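Local coordinates for periplasmic binding protein/LacI transcriptional regulator (Alkaliphilus metalliredigens, PDB 3CTP) that probably acts as a LacI-family DNA-binding transcriptional regulator, and binds beta-D-xylulofuranose in the cleft of its periplasmic-binding-protein-like part, at residues 234-239 with 262-267; 279-284 with 318-323. All blocks are in the same frame, centred on the assembly; numbering follows the deposited sequence.

Contact 1. Residues 234-239 with 262-267; sequences GIFVFN and QIIGFD. With XLF (beta-D-xylulofuranose), chain C.
Strands 234-237 and 262-264 are the parallel neighbours of a beta-alpha-beta unit, joined through helix 240-252, and the turns that follow them carry Asn239 and Asp267 into the sugar pocket. Three backbone bonds hold the strands: Ile235 N to Gln262 O, Ile264 N to Ile235 O (2.9 Å) and Val237 N to Ile264 O. On one face Ile235 and Ile263 lie side by side, their CD1 methyls 3.9 Å apart. On the other, CG of Phe236 stands anti to its backbone N (chi1 171°), which brings the edge of the ring toward the partner strand. Its CD1 meets Ile264 CG2 at 3.8 Å, while the ring edge faces Gly265 O and, through CZ, Phe266 CD1 at 3.9 Å.

Beyond the strands, beta-D-xylulofuranose bridges the two segments. Asn239 ND2 gives a nearly straight bond to the ring oxygen O5 (3.1 Å, 168° at the hydrogen), and its OD1 caps helix 240-252 at Ala242 N. The carboxylate of Asp267 takes one sugar hydroxyl on each oxygen, O2 on OD1 and O1 on OD2, both at 2.6 Å. Gln284 NE2 also donates to OD1, and together these three bonds should fix the rotation of the carboxylate.

Helix 156-169 packs on Phe236 and Ile264, helix 240-252 covers Val237 and Ile263 on the other face, and strand 175-179 flanks 234-237.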
loop_
_atom_site.group_PDB
_atom_site.type_symbol
_atom_site.label_atom_id
_atom_site.label_comp_id
_atom_site.label_asym_id
_atom_site.label_seq_id
_atom_site.Cartn_x
_atom_site.Cartn_y
_atom_site.Cartn_z
ATOM N N GLY A 234 -2.939 -26.263 -10.231
ATOM C CA GLY A 234 -2.207 -25.001 -10.196
ATOM C C GLY A 234 -3.141 -23.854 -10.533
ATOM O O GLY A 234 -4.095 -24.029 -11.296
ATOM N N ILE A 235 -2.835 -22.679 -9.993
ATOM C CA ILE A 235 -3.642 -21.486 -10.245
ATOM C C ILE A 235 -2.699 -20.350 -10.587
ATOM O O ILE A 235 -1.731 -20.111 -9.845
ATOM C CB ILE A 235 -4.412 -21.091 -8.971
ATOM C CG1 ILE A 235 -5.322 -22.234 -8.523
ATOM C CG2 ILE A 235 -5.279 -19.842 -9.244
ATOM C CD1 ILE A 235 -5.966 -21.987 -7.167
ATOM N N PHE A 236 -2.975 -19.647 -11.688
ATOM C CA PHE A 236 -2.252 -18.423 -12.026
ATOM C C PHE A 236 -3.196 -17.268 -11.708
ATOM O O PHE A 236 -4.308 -17.219 -12.241
ATOM C CB PHE A 236 -1.905 -18.428 -13.539
ATOM C CG PHE A 236 -1.344 -17.117 -14.074
ATOM C CD1 PHE A 236 -0.450 -16.365 -13.331
ATOM C CD2 PHE A 236 -1.687 -16.683 -15.371
ATOM C CE1 PHE A 236 0.061 -15.156 -13.838
ATOM C CE2 PHE A 236 -1.185 -15.465 -15.889
ATOM C CZ PHE A 236 -0.290 -14.716 -15.127
ATOM N N VAL A 237 -2.764 -16.368 -10.822
ATOM C CA VAL A 237 -3.588 -15.212 -10.464
ATOM C C VAL A 237 -2.987 -13.948 -11.060
ATOM O O VAL A 237 -1.766 -13.773 -11.076
ATOM C CB VAL A 237 -3.695 -15.051 -8.930
ATOM C CG1 VAL A 237 -4.745 -13.977 -8.610
ATOM C CG2 VAL A 237 -4.079 -16.381 -8.271
ATOM N N PHE A 238 -3.845 -13.067 -11.565
ATOM C CA PHE A 238 -3.369 -11.962 -12.406
ATOM C C PHE A 238 -2.400 -10.996 -11.746
ATOM O O PHE A 238 -1.661 -10.298 -12.455
ATOM C CB PHE A 238 -4.555 -11.190 -13.026
ATOM C CG PHE A 238 -5.398 -10.430 -12.015
ATOM C CD1 PHE A 238 -5.138 -9.083 -11.750
ATOM C CD2 PHE A 238 -6.481 -11.038 -11.391
ATOM C CE1 PHE A 238 -5.928 -8.408 -10.843
ATOM C CE2 PHE A 238 -7.283 -10.356 -10.492
ATOM C CZ PHE A 238 -7.004 -9.031 -10.225
ATOM N N ASN A 239 -2.412 -10.878 -10.416
ATOM C CA ASN A 239 -1.331 -10.136 -9.763
ATOM C C ASN A 239 -1.102 -10.626 -8.363
ATOM O O ASN A 239 -1.828 -11.504 -7.882
ATOM C CB ASN A 239 -1.525 -8.601 -9.833
ATOM C CG ASN A 239 -2.664 -8.108 -8.993
ATOM O OD1 ASN A 239 -3.135 -8.804 -8.109
ATOM N ND2 ASN A 239 -3.130 -6.870 -9.268
ATOM N N GLN A 262 -0.752 -25.484 -6.381
ATOM C CA GLN A 262 0.382 -24.570 -6.598
ATOM C C GLN A 262 -0.158 -23.241 -7.088
ATOM O O GLN A 262 -1.186 -23.225 -7.762
ATOM C CB GLN A 262 1.342 -25.135 -7.623
ATOM C CG GLN A 262 1.924 -26.518 -7.206
ATOM C CD GLN A 262 2.992 -26.974 -8.161
ATOM O OE1 GLN A 262 3.968 -26.267 -8.390
ATOM N NE2 GLN A 262 2.788 -28.148 -8.777
ATOM N N ILE A 263 0.534 -22.146 -6.751
ATOM C CA ILE A 263 0.043 -20.786 -7.072
ATOM C C ILE A 263 1.188 -20.001 -7.691
ATOM O O ILE A 263 2.322 -20.028 -7.185
ATOM C CB ILE A 263 -0.377 -20.017 -5.790
ATOM C CG1 ILE A 263 -1.252 -20.887 -4.872
ATOM C CG2 ILE A 263 -1.043 -18.681 -6.157
ATOM C CD1 ILE A 263 -2.611 -21.171 -5.399
ATOM N N ILE A 264 0.892 -19.286 -8.783
ATOM C CA ILE A 264 1.832 -18.286 -9.294
ATOM C C ILE A 264 1.072 -16.974 -9.476
ATOM O O ILE A 264 -0.070 -16.983 -9.951
ATOM C CB ILE A 264 2.491 -18.754 -10.604
ATOM C CG1 ILE A 264 3.445 -17.681 -11.164
ATOM C CG2 ILE A 264 1.437 -19.152 -11.630
ATOM C CD1 ILE A 264 4.371 -18.242 -12.233
ATOM N N GLY A 265 1.683 -15.857 -9.067
ATOM C CA GLY A 265 1.077 -14.520 -9.252
ATOM C C GLY A 265 1.753 -13.733 -10.365
ATOM O O GLY A 265 2.305 -14.311 -11.318
ATOM N N PHE A 266 1.713 -12.396 -10.248
ATOM C CA PHE A 266 2.410 -11.546 -11.197
ATOM C C PHE A 266 2.697 -10.226 -10.518
ATOM O O PHE A 266 1.812 -9.680 -9.862
ATOM C CB PHE A 266 1.510 -11.269 -12.420
ATOM C CG PHE A 266 2.264 -10.963 -13.705
ATOM C CD1 PHE A 266 2.331 -11.918 -14.718
ATOM C CD2 PHE A 266 2.814 -9.713 -13.932
ATOM C CE1 PHE A 266 2.984 -11.641 -15.920
ATOM C CE2 PHE A 266 3.474 -9.430 -15.123
ATOM C CZ PHE A 266 3.564 -10.409 -16.122
ATOM N N ASP A 267 3.924 -9.735 -10.698
ATOM C CA ASP A 267 4.402 -8.399 -10.309
ATOM C C ASP A 267 5.782 -8.463 -9.636
ATOM O O ASP A 267 6.622 -7.600 -9.857
ATOM C CB ASP A 267 3.539 -7.688 -9.268
ATOM C CG ASP A 267 2.237 -7.140 -9.825
ATOM O OD1 ASP A 267 2.105 -6.960 -11.067
ATOM O OD2 ASP A 267 1.359 -6.828 -8.976
HETATM O O4 XLF C . -2.716 -3.867 -14.602
HETATM C C4 XLF C . -1.892 -4.885 -14.028
HETATM C C5 XLF C . -2.740 -5.645 -13.019
HETATM O O5 XLF C . -2.254 -5.262 -11.727
HETATM C C3 XLF C . -0.774 -4.272 -13.201
HETATM O O3 XLF C . 0.501 -4.414 -13.841
HETATM C C2 XLF C . -0.856 -5.083 -11.937
HETATM O O2 XLF C . -0.237 -6.374 -12.113
HETATM C C1 XLF C . -0.270 -4.365 -10.738
HETATM O O1 XLF C . -0.499 -5.150 -9.558
#

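Contact 2. Residues 279-284 with 318-323; sequences LTTINQ and IERETT. With XLF (beta-D-xylulofuranose), chain C.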
loop_
_atom_site.group_PDB
_atom_site.type_symbol
_atom_site.label_atom_id
_atom_site.label_comp_id
_atom_site.label_asym_id
_atom_site.label_seq_id
_atom_site.Cartn_x
_atom_site.Cartn_y
_atom_site.Cartn_z
ATOM N N LEU A 279 5.545 -16.297 -2.457
ATOM C CA LEU A 279 4.797 -16.471 -3.697
ATOM C C LEU A 279 5.682 -16.531 -4.940
ATOM O O LEU A 279 6.408 -15.584 -5.244
ATOM C CB LEU A 279 3.840 -15.272 -3.843
ATOM C CG LEU A 279 2.960 -15.208 -5.084
ATOM C CD1 LEU A 279 1.997 -16.367 -5.141
ATOM C CD2 LEU A 279 2.175 -13.910 -5.017
ATOM N N THR A 280 5.601 -17.624 -5.690
ATOM C CA THR A 280 6.205 -17.660 -7.018
ATOM C C THR A 280 5.483 -16.650 -7.898
ATOM O O THR A 280 4.248 -16.514 -7.827
ATOM C CB THR A 280 6.054 -19.051 -7.612
ATOM O OG1 THR A 280 6.812 -19.961 -6.808
ATOM C CG2 THR A 280 6.539 -19.084 -9.065
ATOM N N THR A 281 6.234 -15.926 -8.711
ATOM C CA THR A 281 5.618 -14.800 -9.419
ATOM C C THR A 281 6.430 -14.454 -10.655
ATOM O O THR A 281 7.459 -15.063 -10.927
ATOM C CB THR A 281 5.475 -13.577 -8.471
ATOM O OG1 THR A 281 4.710 -12.538 -9.110
ATOM C CG2 THR A 281 6.860 -13.046 -8.093
ATOM N N ILE A 282 5.923 -13.512 -11.433
ATOM C CA ILE A 282 6.626 -12.989 -12.589
ATOM C C ILE A 282 7.026 -11.563 -12.240
ATOM O O ILE A 282 6.198 -10.720 -11.877
ATOM C CB ILE A 282 5.715 -12.925 -13.832
ATOM C CG1 ILE A 282 5.093 -14.303 -14.134
ATOM C CG2 ILE A 282 6.511 -12.399 -15.042
ATOM C CD1 ILE A 282 6.133 -15.403 -14.476
ATOM N N ASN A 283 8.317 -11.290 -12.334
ATOM C CA ASN A 283 8.845 -9.976 -12.023
ATOM C C ASN A 283 8.512 -8.912 -13.050
ATOM O O ASN A 283 8.855 -9.069 -14.221
ATOM C CB ASN A 283 10.383 -10.072 -11.951
ATOM C CG ASN A 283 11.028 -8.795 -11.464
ATOM O OD1 ASN A 283 10.937 -8.464 -10.272
ATOM N ND2 ASN A 283 11.710 -8.073 -12.373
ATOM N N GLN A 284 7.887 -7.807 -12.611
ATOM C CA GLN A 284 7.921 -6.567 -13.401
ATOM C C GLN A 284 9.083 -5.708 -12.954
ATOM O O GLN A 284 9.270 -5.504 -11.737
ATOM C CB GLN A 284 6.638 -5.747 -13.198
ATOM C CG GLN A 284 5.393 -6.394 -13.742
ATOM C CD GLN A 284 4.302 -5.365 -13.965
ATOM O OE1 GLN A 284 4.429 -4.522 -14.842
ATOM N NE2 GLN A 284 3.197 -5.459 -13.205
ATOM N N ILE A 318 10.197 -15.610 -10.990
ATOM C CA ILE A 318 10.822 -15.633 -9.659
ATOM C C ILE A 318 10.240 -16.840 -8.922
ATOM O O ILE A 318 9.060 -16.839 -8.540
ATOM C CB ILE A 318 10.497 -14.358 -8.851
ATOM C CG1 ILE A 318 10.855 -13.099 -9.642
ATOM C CG2 ILE A 318 11.179 -14.404 -7.458
ATOM C CD1 ILE A 318 12.314 -12.946 -9.940
ATOM N N GLU A 319 11.026 -17.904 -8.773
ATOM C CA GLU A 319 10.504 -19.129 -8.163
ATOM C C GLU A 319 10.630 -19.039 -6.655
ATOM O O GLU A 319 11.721 -18.795 -6.152
ATOM C CB GLU A 319 11.306 -20.360 -8.643
ATOM C CG GLU A 319 11.033 -20.783 -10.060
ATOM C CD GLU A 319 11.654 -22.154 -10.362
ATOM O OE1 GLU A 319 11.239 -23.171 -9.739
ATOM O OE2 GLU A 319 12.556 -22.198 -11.223
ATOM N N ARG A 320 9.515 -19.220 -5.945
ATOM C CA ARG A 320 9.523 -19.228 -4.497
ATOM C C ARG A 320 8.820 -20.484 -3.986
ATOM O O ARG A 320 9.029 -21.564 -4.544
ATOM C CB ARG A 320 8.899 -17.960 -3.941
ATOM C CG ARG A 320 9.600 -16.690 -4.415
ATOM C CD ARG A 320 9.203 -15.534 -3.530
ATOM N NE ARG A 320 9.908 -14.294 -3.846
ATOM C CZ ARG A 320 9.311 -13.209 -4.336
ATOM N NH1 ARG A 320 8.001 -13.217 -4.621
ATOM N NH2 ARG A 320 10.026 -12.114 -4.536
ATOM N N GLU A 321 8.038 -20.368 -2.916
ATOM C CA GLU A 321 7.595 -21.568 -2.196
ATOM C C GLU A 321 6.204 -22.070 -2.569
ATOM O O GLU A 321 5.814 -23.173 -2.156
ATOM C CB GLU A 321 7.657 -21.331 -0.675
ATOM C CG GLU A 321 9.067 -21.141 -0.098
ATOM C CD GLU A 321 9.050 -20.602 1.340
ATOM O OE1 GLU A 321 8.082 -19.911 1.733
ATOM O OE2 GLU A 321 10.017 -20.863 2.087
ATOM N N THR A 322 5.442 -21.290 -3.350
ATOM C CA THR A 322 4.099 -21.746 -3.722
ATOM C C THR A 322 4.047 -22.626 -4.978
ATOM O O THR A 322 2.959 -23.033 -5.417
ATOM C CB THR A 322 3.143 -20.559 -3.913
ATOM O OG1 THR A 322 3.696 -19.706 -4.904
ATOM C CG2 THR A 322 3.016 -19.767 -2.603
ATOM N N THR A 323 5.209 -22.905 -5.574
ATOM C CA THR A 323 5.293 -23.954 -6.596
ATOM C C THR A 323 6.393 -24.904 -6.156
ATOM O O THR A 323 7.286 -24.519 -5.395
ATOM C CB THR A 323 5.595 -23.392 -7.999
ATOM O OG1 THR A 323 6.768 -22.560 -7.943
ATOM C CG2 THR A 323 4.428 -22.553 -8.466
HETATM O O4 XLF C . -2.716 -3.867 -14.602
HETATM C C4 XLF C . -1.892 -4.885 -14.028
HETATM C C5 XLF C . -2.740 -5.645 -13.019
HETATM O O5 XLF C . -2.254 -5.262 -11.727
HETATM C C3 XLF C . -0.774 -4.272 -13.201
HETATM O O3 XLF C . 0.501 -4.414 -13.841
HETATM C C2 XLF C . -0.856 -5.083 -11.937
HETATM O O2 XLF C . -0.237 -6.374 -12.113
HETATM C C1 XLF C . -0.270 -4.365 -10.738
HETATM O O1 XLF C . -0.499 -5.150 -9.558
#
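Thr280 and Thr281 lie against the chain leaving strand 311-318, where the antiparallel edge of the larger sheet gives way to a loop. The backbone part is a single hydrogen-bonded pair: Thr281 N donates to Ile318 O, and Ile318 N returns a bond to Thr281 O at 2.8 Å, nearly straight at 171°.

Past this pair, threonine hydroxyls replace peptide groups as partners. Thr280 OG1, anti to its own carbonyl carbon (chi1 -65°), accepts Arg320 N at 2.9 Å and donates to Thr323 OG1 at 2.8 Å, the two threonine side chains crossing at about a right angle. Thr280 N in turn donates to Thr322 OG1 (2.9 Å), a hydroxyl that also bonds Ile263 O in strand 262-264.

Of the charged side chains, Arg320 is the one that bonds across the contact. Extended from CG to NE, it runs along the backbone carbonyl of Leu279 and sets NH1 2.9 Å from Leu279 O, in the carbonyl plane, although the oxygen lies 20° out of the guanidinium plane. NH2 is held by Asn268 OD1, and NE has a long, weak ion pair with Glu273.

Apolar contact is modest. Thr281 CG2 lies alongside Ile318 CB at 3.9 Å, Ile318 CG1 reaches Asn283 CB at 3.8 Å, and Leu279 turns away to pack on helix 240-252.

At the far end Gln284 leaves the partner segment and gives NE2 to sugar O3 (3.0 Å), its OE1 held by Ser154. With one regular backbone pair and four bonds that use a threonine hydroxyl or the Arg320 guanidinium, the path of 318-323 beyond the strand is probably held mainly by side-chain groups.

Overall arrangement
Contact 1 is entirely buried, within the four-stranded parallel sheet, whereas contact 2 is partly exposed and lies at the antiparallel edge of the seven-stranded mixed sheet. Their centres are about 8 Å apart, and they meet directly: besides the Thr322 hydroxyl on strand 262-264, Asp267 N lies 2.7 Å from Ile282 O, a probable hydrogen bond. Segment 262-267 is thus flanked by 234-239 and by both segments of contact 2. Regular backbone bonding and aliphatic and aromatic packing dominate the first, hydroxyl and arginine bonds the second. Both reach the same sugar, contact 1 from both of its segments, contact 2 through Gln284 alone.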